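Local coordinates for transcriptional regulator, HTH_3 family (Vibrio cholerae, PDB 1Y9Q), which probably regulates transcription by binding DNA through a helix-turn-helix domain, and holds zinc and D-methionine in a cupin-type pocket, at residues V126-H131 against N175-P180; E64-A69 against G103-E108; H122-I127 against F157-H162. All blocks are in the same frame, centred on the assembly; numbering follows the deposited sequence.

Contact 1: V126-H131 against N175-P180. With ZN (zinc ion), chain B; MED (D-methionine), chain C.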
loop_
_atom_site.group_PDB
_atom_site.type_symbol
_atom_site.label_atom_id
_atom_site.label_comp_id
_atom_site.label_asym_id
_atom_site.label_seq_id
_atom_site.Cartn_x
_atom_site.Cartn_y
_atom_site.Cartn_z
ATOM N N VAL A 126 -10.228 -12.425 5.146
ATOM C CA VAL A 126 -11.229 -11.359 5.207
ATOM C C VAL A 126 -11.578 -10.944 3.782
ATOM O O VAL A 126 -10.692 -10.696 2.968
ATOM C CB VAL A 126 -10.719 -10.137 5.992
ATOM C CG1 VAL A 126 -11.753 -9.022 5.943
ATOM C CG2 VAL A 126 -10.455 -10.534 7.432
ATOM N N ILE A 127 -12.873 -10.870 3.495
ATOM C CA ILE A 127 -13.360 -10.521 2.162
ATOM C C ILE A 127 -14.151 -9.209 2.169
ATOM O O ILE A 127 -14.891 -8.925 3.109
ATOM C CB ILE A 127 -14.252 -11.676 1.628
ATOM C CG1 ILE A 127 -13.382 -12.912 1.369
ATOM C CG2 ILE A 127 -15.020 -11.239 0.376
ATOM C CD1 ILE A 127 -14.175 -14.192 1.147
ATOM N N GLU A 128 -13.986 -8.398 1.127
ATOM C CA GLU A 128 -14.721 -7.138 1.050
ATOM C C GLU A 128 -15.611 -7.054 -0.170
ATOM O O GLU A 128 -15.271 -7.577 -1.236
ATOM C CB GLU A 128 -13.764 -5.942 1.031
ATOM C CG GLU A 128 -13.170 -5.604 2.377
ATOM C CD GLU A 128 -12.371 -4.317 2.348
ATOM O OE1 GLU A 128 -12.873 -3.316 1.798
ATOM O OE2 GLU A 128 -11.248 -4.306 2.881
ATOM N N TYR A 129 -16.755 -6.394 0.012
ATOM C CA TYR A 129 -17.726 -6.145 -1.045
ATOM C C TYR A 129 -17.809 -4.627 -1.177
ATOM O O TYR A 129 -17.772 -3.911 -0.174
ATOM C CB TYR A 129 -19.114 -6.657 -0.663
ATOM C CG TYR A 129 -19.259 -8.154 -0.663
ATOM C CD1 TYR A 129 -19.906 -8.805 -1.713
ATOM C CD2 TYR A 129 -18.769 -8.922 0.392
ATOM C CE1 TYR A 129 -20.066 -10.186 -1.715
ATOM C CE2 TYR A 129 -18.920 -10.312 0.398
ATOM C CZ TYR A 129 -19.572 -10.933 -0.658
ATOM O OH TYR A 129 -19.745 -12.297 -0.662
ATOM N N ILE A 130 -17.934 -4.148 -2.411
ATOM C CA ILE A 130 -18.026 -2.717 -2.681
ATOM C C ILE A 130 -19.208 -2.452 -3.610
ATOM O O ILE A 130 -19.401 -3.164 -4.596
ATOM C CB ILE A 130 -16.749 -2.195 -3.399
ATOM C CG1 ILE A 130 -15.501 -2.461 -2.553
ATOM C CG2 ILE A 130 -16.892 -0.712 -3.694
ATOM C CD1 ILE A 130 -15.401 -1.626 -1.297
ATOM N N HIS A 131 -19.998 -1.432 -3.286
ATOM C CA HIS A 131 -21.140 -1.043 -4.108
ATOM C C HIS A 131 -21.126 0.482 -4.152
ATOM O O HIS A 131 -21.296 1.144 -3.123
ATOM C CB HIS A 131 -22.454 -1.541 -3.498
ATOM C CG HIS A 131 -23.635 -1.382 -4.404
ATOM N ND1 HIS A 131 -24.935 -1.494 -3.961
ATOM C CD2 HIS A 131 -23.714 -1.111 -5.730
ATOM C CE1 HIS A 131 -25.763 -1.293 -4.972
ATOM N NE2 HIS A 131 -25.046 -1.059 -6.057
ATOM N N ASN A 175 -19.468 -0.534 1.939
ATOM C CA ASN A 175 -18.381 -1.483 2.093
ATOM C C ASN A 175 -18.782 -2.550 3.102
ATOM O O ASN A 175 -19.033 -2.245 4.263
ATOM C CB ASN A 175 -17.114 -0.748 2.555
ATOM C CG ASN A 175 -15.906 -1.670 2.698
ATOM O OD1 ASN A 175 -15.720 -2.613 1.924
ATOM N ND2 ASN A 175 -15.063 -1.378 3.678
ATOM N N ILE A 176 -18.874 -3.795 2.644
ATOM C CA ILE A 176 -19.201 -4.910 3.526
ATOM C C ILE A 176 -17.888 -5.639 3.794
ATOM O O ILE A 176 -17.210 -6.054 2.853
ATOM C CB ILE A 176 -20.175 -5.906 2.855
ATOM C CG1 ILE A 176 -21.534 -5.247 2.633
ATOM C CG2 ILE A 176 -20.307 -7.162 3.705
ATOM C CD1 ILE A 176 -22.462 -6.083 1.773
ATOM N N VAL A 177 -17.517 -5.784 5.064
ATOM C CA VAL A 177 -16.285 -6.494 5.410
ATOM C C VAL A 177 -16.698 -7.802 6.085
ATOM O O VAL A 177 -17.285 -7.794 7.169
ATOM C CB VAL A 177 -15.408 -5.664 6.371
ATOM C CG1 VAL A 177 -14.135 -6.421 6.707
ATOM C CG2 VAL A 177 -15.072 -4.323 5.731
ATOM N N ALA A 178 -16.410 -8.922 5.426
ATOM C CA ALA A 178 -16.786 -10.235 5.939
ATOM C C ALA A 178 -15.587 -10.994 6.486
ATOM O O ALA A 178 -14.630 -11.296 5.760
ATOM C CB ALA A 178 -17.468 -11.041 4.840
ATOM N N TYR A 179 -15.651 -11.307 7.773
ATOM C CA TYR A 179 -14.573 -12.021 8.451
ATOM C C TYR A 179 -14.814 -13.527 8.473
ATOM O O TYR A 179 -15.946 -13.979 8.589
ATOM C CB TYR A 179 -14.451 -11.514 9.885
ATOM C CG TYR A 179 -14.137 -10.044 10.002
ATOM C CD1 TYR A 179 -12.843 -9.614 10.269
ATOM C CD2 TYR A 179 -15.141 -9.079 9.880
ATOM C CE1 TYR A 179 -12.547 -8.268 10.420
ATOM C CE2 TYR A 179 -14.854 -7.714 10.030
ATOM C CZ TYR A 179 -13.550 -7.324 10.304
ATOM O OH TYR A 179 -13.244 -5.997 10.491
ATOM N N PRO A 180 -13.742 -14.323 8.368
ATOM C CA PRO A 180 -13.868 -15.785 8.381
ATOM C C PRO A 180 -14.633 -16.261 9.614
ATOM O O PRO A 180 -14.420 -15.753 10.713
ATOM C CB PRO A 180 -12.414 -16.256 8.398
ATOM C CG PRO A 180 -11.698 -15.178 7.665
ATOM C CD PRO A 180 -12.333 -13.917 8.212
HETATM ZN ZN ZN B . -10.173 -2.685 3.529
HETATM N N MED C . -11.882 -1.946 4.741
HETATM C CA MED C . -11.572 -0.582 5.258
HETATM C C MED C . -10.141 -0.169 4.889
HETATM O O MED C . -9.377 -0.902 4.245
HETATM C CB MED C . -12.612 0.416 4.700
HETATM C CG MED C . -12.544 1.879 5.088
HETATM S SD MED C . -12.953 1.935 6.859
HETATM C CE MED C . -14.601 1.382 6.896
HETATM O OXT MED C . -9.720 0.930 5.247
#
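Val126 and Val177 meet methyl to methyl, CG1 to CG1 at 3.6 Å, at the packed end of this strand pair. With CG1 anti to the backbone N (chi1 176°), Val126 sends that methyl to Val177 and keeps CG2 for the C-terminal end of segment 175-180, where it lies 3.8 Å from Tyr179 CD1 and also reaches the ring of Pro180. Four backbone bonds tie the strands: Ile127 and Ala178 exchange N-H and C=O in both directions, the tighter being Ala178 N to Ile127 O at 2.8 Å, and Tyr129 and Ile176 form the second hydrogen-bonded pair. The short segments run antiparallel, at 167°, as neighbouring strands of the cupin beta sandwich. Glu128, Ile130, Asn175 and Val177 occupy its buried, inward face. Here the Glu128 chain, extended beyond CG, carries OE2 to 2.0 Å from zinc, while His122, His162 and Tyr164 supply the other protein ligands. The carboxylate lies beside the Asn175 amide, the two planes 54° apart. On the opposite face Ile127, Tyr129, Ile176 and Ala178 are all partly exposed, in contrast to the four buried inward residues: Tyr129 CB touches Ile176 CB at 3.8 Å, and the phenol ring brings CD2 to 4.1 Å from Ile176 CG2.

Contact 2: E64-A69 against G103-E108; sequences EASFSA and GLEIFE. With MED (D-methionine), chain C.
The rings of Phe67 and Phe107 meet obliquely, their planes 88° apart and their centroids 5.8 Å from each other, with Phe67 CD2 at 3.9 Å from Phe107 CZ. The contact ties the helix-turn-helix part of this two-domain protein to its cupin part: segment 64-69 lies in the loop that leaves helix 53-63 through a Schellman motif at Glu64, and segment 103-108 lies on strand 104-111 of the cupin sheet, whose start is marked by a G1 beta bulge, Gly103 and Leu104 both facing Ala99. One face of the Phe107 ring takes the methyl CE of D-methionine, which sits toward the rim, 3.4 Å from CD2, so this ring forms part of the wall around the ligand's thioether end. Phe67 in turn stacks on Trp57 of helix 53-63.

The polar half is built on the carboxylate of Glu105. Its CG is anti to the backbone N (chi1 -160°) and the chain stays extended from there, which delivers the carboxylate to the backbone of the loop at Phe67 and Ser68. From Phe67 N, OE2 receives a long, weak bond; its firmer partner is the hydroxyl of Tyr179. Because neighbouring donors concentrate on this buried group, it is probably held as the charged carboxylate. OE1 is gripped twice by one residue: Ser68 N approaches on the syn side at 2.6 Å, 30° out of the carboxylate plane, and Ser68 OG donates to the same Glu105 OE1 on the anti side at 2.5 Å.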
loop_
_atom_site.group_PDB
_atom_site.type_symbol
_atom_site.label_atom_id
_atom_site.label_comp_id
_atom_site.label_asym_id
_atom_site.label_seq_id
_atom_site.Cartn_x
_atom_site.Cartn_y
_atom_site.Cartn_z
ATOM N N GLU A 64 -6.561 -9.932 15.199
ATOM C CA GLU A 64 -7.653 -10.755 14.692
ATOM C C GLU A 64 -8.954 -10.297 15.336
ATOM O O GLU A 64 -9.754 -11.098 15.832
ATOM C CB GLU A 64 -7.385 -12.229 14.975
ATOM C CG GLU A 64 -6.072 -12.694 14.365
ATOM C CD GLU A 64 -5.812 -14.168 14.573
ATOM O OE1 GLU A 64 -6.461 -14.987 13.891
ATOM O OE2 GLU A 64 -4.961 -14.500 15.427
ATOM N N ALA A 65 -9.135 -8.982 15.332
ATOM C CA ALA A 65 -10.317 -8.344 15.892
ATOM C C ALA A 65 -11.004 -7.556 14.787
ATOM O O ALA A 65 -10.405 -7.275 13.747
ATOM C CB ALA A 65 -9.920 -7.407 17.019
ATOM N N SER A 66 -12.262 -7.201 15.010
ATOM C CA SER A 66 -13.006 -6.432 14.023
ATOM C C SER A 66 -12.681 -4.961 14.239
ATOM O O SER A 66 -12.138 -4.592 15.276
ATOM C CB SER A 66 -14.500 -6.646 14.222
ATOM O OG SER A 66 -14.890 -6.163 15.494
ATOM N N PHE A 67 -13.020 -4.124 13.266
ATOM C CA PHE A 67 -12.784 -2.688 13.382
ATOM C C PHE A 67 -13.728 -2.207 14.493
ATOM O O PHE A 67 -13.374 -1.354 15.308
ATOM C CB PHE A 67 -13.120 -2.003 12.049
ATOM C CG PHE A 67 -12.898 -0.512 12.042
ATOM C CD1 PHE A 67 -11.626 0.017 11.869
ATOM C CD2 PHE A 67 -13.972 0.362 12.198
ATOM C CE1 PHE A 67 -11.422 1.399 11.845
ATOM C CE2 PHE A 67 -13.781 1.744 12.176
ATOM C CZ PHE A 67 -12.503 2.263 11.998
ATOM N N SER A 68 -14.925 -2.792 14.529
ATOM C CA SER A 68 -15.937 -2.448 15.528
ATOM C C SER A 68 -15.454 -2.671 16.959
ATOM O O SER A 68 -15.906 -1.997 17.882
ATOM C CB SER A 68 -17.209 -3.282 15.313
ATOM O OG SER A 68 -17.797 -3.038 14.050
ATOM N N ALA A 69 -14.540 -3.622 17.139
ATOM C CA ALA A 69 -14.014 -3.950 18.461
ATOM C C ALA A 69 -13.370 -2.757 19.165
ATOM O O ALA A 69 -13.303 -2.716 20.397
ATOM C CB ALA A 69 -13.007 -5.092 18.351
ATOM N N GLY A 103 -20.528 -12.678 10.683
ATOM C CA GLY A 103 -19.158 -12.264 10.443
ATOM C C GLY A 103 -19.088 -10.947 9.680
ATOM O O GLY A 103 -18.027 -10.578 9.175
ATOM N N LEU A 104 -20.204 -10.219 9.620
ATOM C CA LEU A 104 -20.241 -8.966 8.876
ATOM C C LEU A 104 -20.146 -7.653 9.643
ATOM O O LEU A 104 -20.661 -7.501 10.752
ATOM C CB LEU A 104 -21.506 -8.887 8.014
ATOM C CG LEU A 104 -21.860 -10.052 7.095
ATOM C CD1 LEU A 104 -23.039 -9.630 6.223
ATOM C CD2 LEU A 104 -20.651 -10.451 6.240
ATOM N N GLU A 105 -19.508 -6.698 8.983
ATOM C CA GLU A 105 -19.313 -5.344 9.472
ATOM C C GLU A 105 -19.676 -4.530 8.231
ATOM O O GLU A 105 -19.090 -4.748 7.177
ATOM C CB GLU A 105 -17.842 -5.164 9.821
ATOM C CG GLU A 105 -17.549 -4.048 10.752
ATOM C CD GLU A 105 -16.169 -4.183 11.349
ATOM O OE1 GLU A 105 -16.068 -4.106 12.582
ATOM O OE2 GLU A 105 -15.192 -4.365 10.588
ATOM N N ILE A 106 -20.636 -3.611 8.335
ATOM C CA ILE A 106 -21.052 -2.845 7.157
ATOM C C ILE A 106 -20.959 -1.329 7.316
ATOM O O ILE A 106 -21.512 -0.746 8.257
ATOM C CB ILE A 106 -22.494 -3.218 6.755
ATOM C CG1 ILE A 106 -22.579 -4.729 6.531
ATOM C CG2 ILE A 106 -22.902 -2.481 5.491
ATOM C CD1 ILE A 106 -23.985 -5.236 6.262
ATOM N N PHE A 107 -20.274 -0.699 6.364
ATOM C CA PHE A 107 -20.069 0.742 6.388
ATOM C C PHE A 107 -20.518 1.438 5.112
ATOM O O PHE A 107 -20.612 0.824 4.049
ATOM C CB PHE A 107 -18.586 1.063 6.548
ATOM C CG PHE A 107 -17.911 0.313 7.645
ATOM C CD1 PHE A 107 -17.968 0.765 8.956
ATOM C CD2 PHE A 107 -17.193 -0.842 7.362
ATOM C CE1 PHE A 107 -17.314 0.077 9.975
ATOM C CE2 PHE A 107 -16.535 -1.540 8.366
ATOM C CZ PHE A 107 -16.595 -1.079 9.677
ATOM N N GLU A 108 -20.786 2.734 5.240
ATOM C CA GLU A 108 -21.129 3.569 4.097
ATOM C C GLU A 108 -20.001 4.592 4.152
ATOM O O GLU A 108 -19.906 5.362 5.105
ATOM C CB GLU A 108 -22.489 4.251 4.277
ATOM C CG GLU A 108 -22.908 5.030 3.046
ATOM C CD GLU A 108 -24.378 5.390 3.043
ATOM O OE1 GLU A 108 -25.223 4.468 3.036
ATOM O OE2 GLU A 108 -24.686 6.599 3.041
HETATM N N MED C . -11.882 -1.946 4.741
HETATM C CA MED C . -11.572 -0.582 5.258
HETATM C C MED C . -10.141 -0.169 4.889
HETATM O O MED C . -9.377 -0.902 4.245
HETATM C CB MED C . -12.612 0.416 4.700
HETATM C CG MED C . -12.544 1.879 5.088
HETATM S SD MED C . -12.953 1.935 6.859
HETATM C CE MED C . -14.601 1.382 6.896
HETATM O OXT MED C . -9.720 0.930 5.247
#

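Contact 3: H122-I127 against F157-H162; sequences HALGVI and FSDQPH. With ZN (zinc ion), chain B; MED (D-methionine), chain C.
His122 reaches past Ser158 to the zinc, and its side chain can be followed outward atom by atom. CB lies beside the serine, 3.7 Å from Ser158 OG. CG, set beside the backbone N by chi1 -65°, has His162 CE1 over the ring face, and ND1 lies under the same His162 CE1 at 4.0 Å. CD2 passes Ser158 OG at 3.3 Å near the ring plane. At the opposite edge, CE1 approaches the carboxylate oxygen O of D-methionine, again near the ring plane, and the tip, NE2, binds zinc at 2.1 Å. His162 binds the same ion through NE2 and points its ring edge at the face of His122, the planes 76° apart: an offset edge-to-face pair. Its ND1 donates to Gln160 O, the acceptor lying close to the imidazole plane, which fixes the rotation of the ring and leaves NE2 for the metal.

The two loops thus bring together two histidines of a cupin metal site, completed by Glu128 and Tyr164 and by the amino and carboxylate groups of the ligand. At the backbone, His122 N donates to Ser158 O in an almost straight bond (179° at the hydrogen). Val126 O accepts both Ser158 N and Ser158 OG, the hydroxyl coming at 2.8 Å from above the carbonyl plane. The type II turn from Ala123 to Val126 is held at Gly125, whose N meets Asp159 OD2 at 3.1 Å from above the carboxylate. Farther out, Ile127 runs alongside the exposed Phe157 ring, with its CG1 3.7 Å from Phe157 CD1.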
loop_
_atom_site.group_PDB
_atom_site.type_symbol
_atom_site.label_atom_id
_atom_site.label_comp_id
_atom_site.label_asym_id
_atom_site.label_seq_id
_atom_site.Cartn_x
_atom_site.Cartn_y
_atom_site.Cartn_z
ATOM N N HIS A 122 -5.799 -7.038 5.396
ATOM C CA HIS A 122 -6.619 -7.272 6.578
ATOM C C HIS A 122 -6.282 -8.714 6.941
ATOM O O HIS A 122 -5.468 -9.342 6.257
ATOM C CB HIS A 122 -8.107 -7.107 6.268
ATOM C CG HIS A 122 -8.488 -5.705 5.893
ATOM N ND1 HIS A 122 -7.881 -4.598 6.450
ATOM C CD2 HIS A 122 -9.421 -5.232 5.035
ATOM C CE1 HIS A 122 -8.425 -3.504 5.948
ATOM N NE2 HIS A 122 -9.362 -3.860 5.090
ATOM N N ALA A 123 -6.887 -9.242 8.002
ATOM C CA ALA A 123 -6.594 -10.609 8.434
ATOM C C ALA A 123 -6.879 -11.642 7.351
ATOM O O ALA A 123 -7.718 -11.428 6.472
ATOM C CB ALA A 123 -7.387 -10.941 9.699
ATOM N N LEU A 124 -6.179 -12.771 7.432
ATOM C CA LEU A 124 -6.326 -13.854 6.464
ATOM C C LEU A 124 -7.781 -14.240 6.236
ATOM O O LEU A 124 -8.534 -14.448 7.179
ATOM C CB LEU A 124 -5.546 -15.087 6.939
ATOM C CG LEU A 124 -5.580 -16.328 6.042
ATOM C CD1 LEU A 124 -4.861 -16.044 4.726
ATOM C CD2 LEU A 124 -4.915 -17.487 6.767
ATOM N N GLY A 125 -8.175 -14.325 4.971
ATOM C CA GLY A 125 -9.534 -14.718 4.653
ATOM C C GLY A 125 -10.591 -13.631 4.722
ATOM O O GLY A 125 -11.745 -13.890 4.390
ATOM N N VAL A 126 -10.228 -12.425 5.146
ATOM C CA VAL A 126 -11.229 -11.359 5.207
ATOM C C VAL A 126 -11.578 -10.944 3.782
ATOM O O VAL A 126 -10.692 -10.696 2.968
ATOM C CB VAL A 126 -10.719 -10.137 5.992
ATOM C CG1 VAL A 126 -11.753 -9.022 5.943
ATOM C CG2 VAL A 126 -10.455 -10.534 7.432
ATOM N N ILE A 127 -12.873 -10.870 3.495
ATOM C CA ILE A 127 -13.360 -10.521 2.162
ATOM C C ILE A 127 -14.151 -9.209 2.169
ATOM O O ILE A 127 -14.891 -8.925 3.109
ATOM C CB ILE A 127 -14.252 -11.676 1.628
ATOM C CG1 ILE A 127 -13.382 -12.912 1.369
ATOM C CG2 ILE A 127 -15.020 -11.239 0.376
ATOM C CD1 ILE A 127 -14.175 -14.192 1.147
ATOM N N PHE A 157 -10.565 -10.384 -2.162
ATOM C CA PHE A 157 -9.947 -10.880 -0.943
ATOM C C PHE A 157 -9.112 -9.711 -0.441
ATOM O O PHE A 157 -8.206 -9.247 -1.132
ATOM C CB PHE A 157 -9.075 -12.098 -1.256
ATOM C CG PHE A 157 -9.867 -13.305 -1.655
ATOM C CD1 PHE A 157 -10.554 -14.045 -0.699
ATOM C CD2 PHE A 157 -9.972 -13.674 -2.992
ATOM C CE1 PHE A 157 -11.341 -15.136 -1.068
ATOM C CE2 PHE A 157 -10.756 -14.763 -3.374
ATOM C CZ PHE A 157 -11.441 -15.494 -2.408
ATOM N N SER A 158 -9.437 -9.228 0.756
ATOM C CA SER A 158 -8.757 -8.077 1.332
ATOM C C SER A 158 -7.509 -8.369 2.149
ATOM O O SER A 158 -6.905 -7.442 2.702
ATOM C CB SER A 158 -9.736 -7.265 2.190
ATOM O OG SER A 158 -10.136 -7.989 3.346
ATOM N N ASP A 159 -7.125 -9.640 2.241
ATOM C CA ASP A 159 -5.920 -9.992 2.982
ATOM C C ASP A 159 -4.715 -9.815 2.058
ATOM O O ASP A 159 -3.863 -10.699 1.916
ATOM C CB ASP A 159 -6.006 -11.429 3.527
ATOM C CG ASP A 159 -6.253 -12.471 2.442
ATOM O OD1 ASP A 159 -6.556 -12.099 1.288
ATOM O OD2 ASP A 159 -6.154 -13.676 2.757
ATOM N N GLN A 160 -4.677 -8.649 1.420
ATOM C CA GLN A 160 -3.608 -8.271 0.504
ATOM C C GLN A 160 -3.613 -6.755 0.437
ATOM O O GLN A 160 -4.595 -6.118 0.831
ATOM C CB GLN A 160 -3.876 -8.822 -0.900
ATOM C CG GLN A 160 -5.125 -8.238 -1.563
ATOM C CD GLN A 160 -5.272 -8.673 -3.006
ATOM O OE1 GLN A 160 -4.373 -8.461 -3.819
ATOM N NE2 GLN A 160 -6.409 -9.286 -3.336
ATOM N N PRO A 161 -2.516 -6.150 -0.047
ATOM C CA PRO A 161 -2.505 -4.691 -0.131
ATOM C C PRO A 161 -3.671 -4.285 -1.019
ATOM O O PRO A 161 -3.877 -4.866 -2.086
ATOM C CB PRO A 161 -1.153 -4.394 -0.784
ATOM C CG PRO A 161 -0.294 -5.512 -0.277
ATOM C CD PRO A 161 -1.210 -6.708 -0.438
ATOM N N HIS A 162 -4.455 -3.318 -0.565
ATOM C CA HIS A 162 -5.589 -2.850 -1.353
ATOM C C HIS A 162 -5.801 -1.372 -1.111
ATOM O O HIS A 162 -5.057 -0.751 -0.356
ATOM C CB HIS A 162 -6.873 -3.648 -1.030
ATOM C CG HIS A 162 -7.327 -3.557 0.396
ATOM N ND1 HIS A 162 -6.671 -4.183 1.433
ATOM C CD2 HIS A 162 -8.410 -2.952 0.950
ATOM C CE1 HIS A 162 -7.326 -3.971 2.562
ATOM N NE2 HIS A 162 -8.385 -3.226 2.294
HETATM ZN ZN ZN B . -10.173 -2.685 3.529
HETATM N N MED C . -11.882 -1.946 4.741
HETATM C CA MED C . -11.572 -0.582 5.258
HETATM C C MED C . -10.141 -0.169 4.889
HETATM O O MED C . -9.377 -0.902 4.245
HETATM C CB MED C . -12.612 0.416 4.700
HETATM C CG MED C . -12.544 1.879 5.088
HETATM S SD MED C . -12.953 1.935 6.859
HETATM C CE MED C . -14.601 1.382 6.896
HETATM O OXT MED C . -9.720 0.930 5.247
#

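How the contacts relate
All three contacts touch D-methionine, each from a different part of its pocket. Contacts 1 and 3 share Val126 and Ile127, have centres 9 Å apart and converge on zinc, where Glu128 OE2 lies 2.9 Å from His122 NE2 as fellow ligands. Contact 2 takes the sulfur-methyl end and does not reach the metal: the Phe107 side chain is about 8 Å from zinc, and contacts 2 and 3 come no closer than about 5 Å between nearest atoms. Contact 1 bridges to contact 2, since strands 171-178 and 104-111 are sheet neighbours, with Asn175 N 2.8 Å from Phe107 O and Tyr179 OH 2.5 Å from Glu105 OE2.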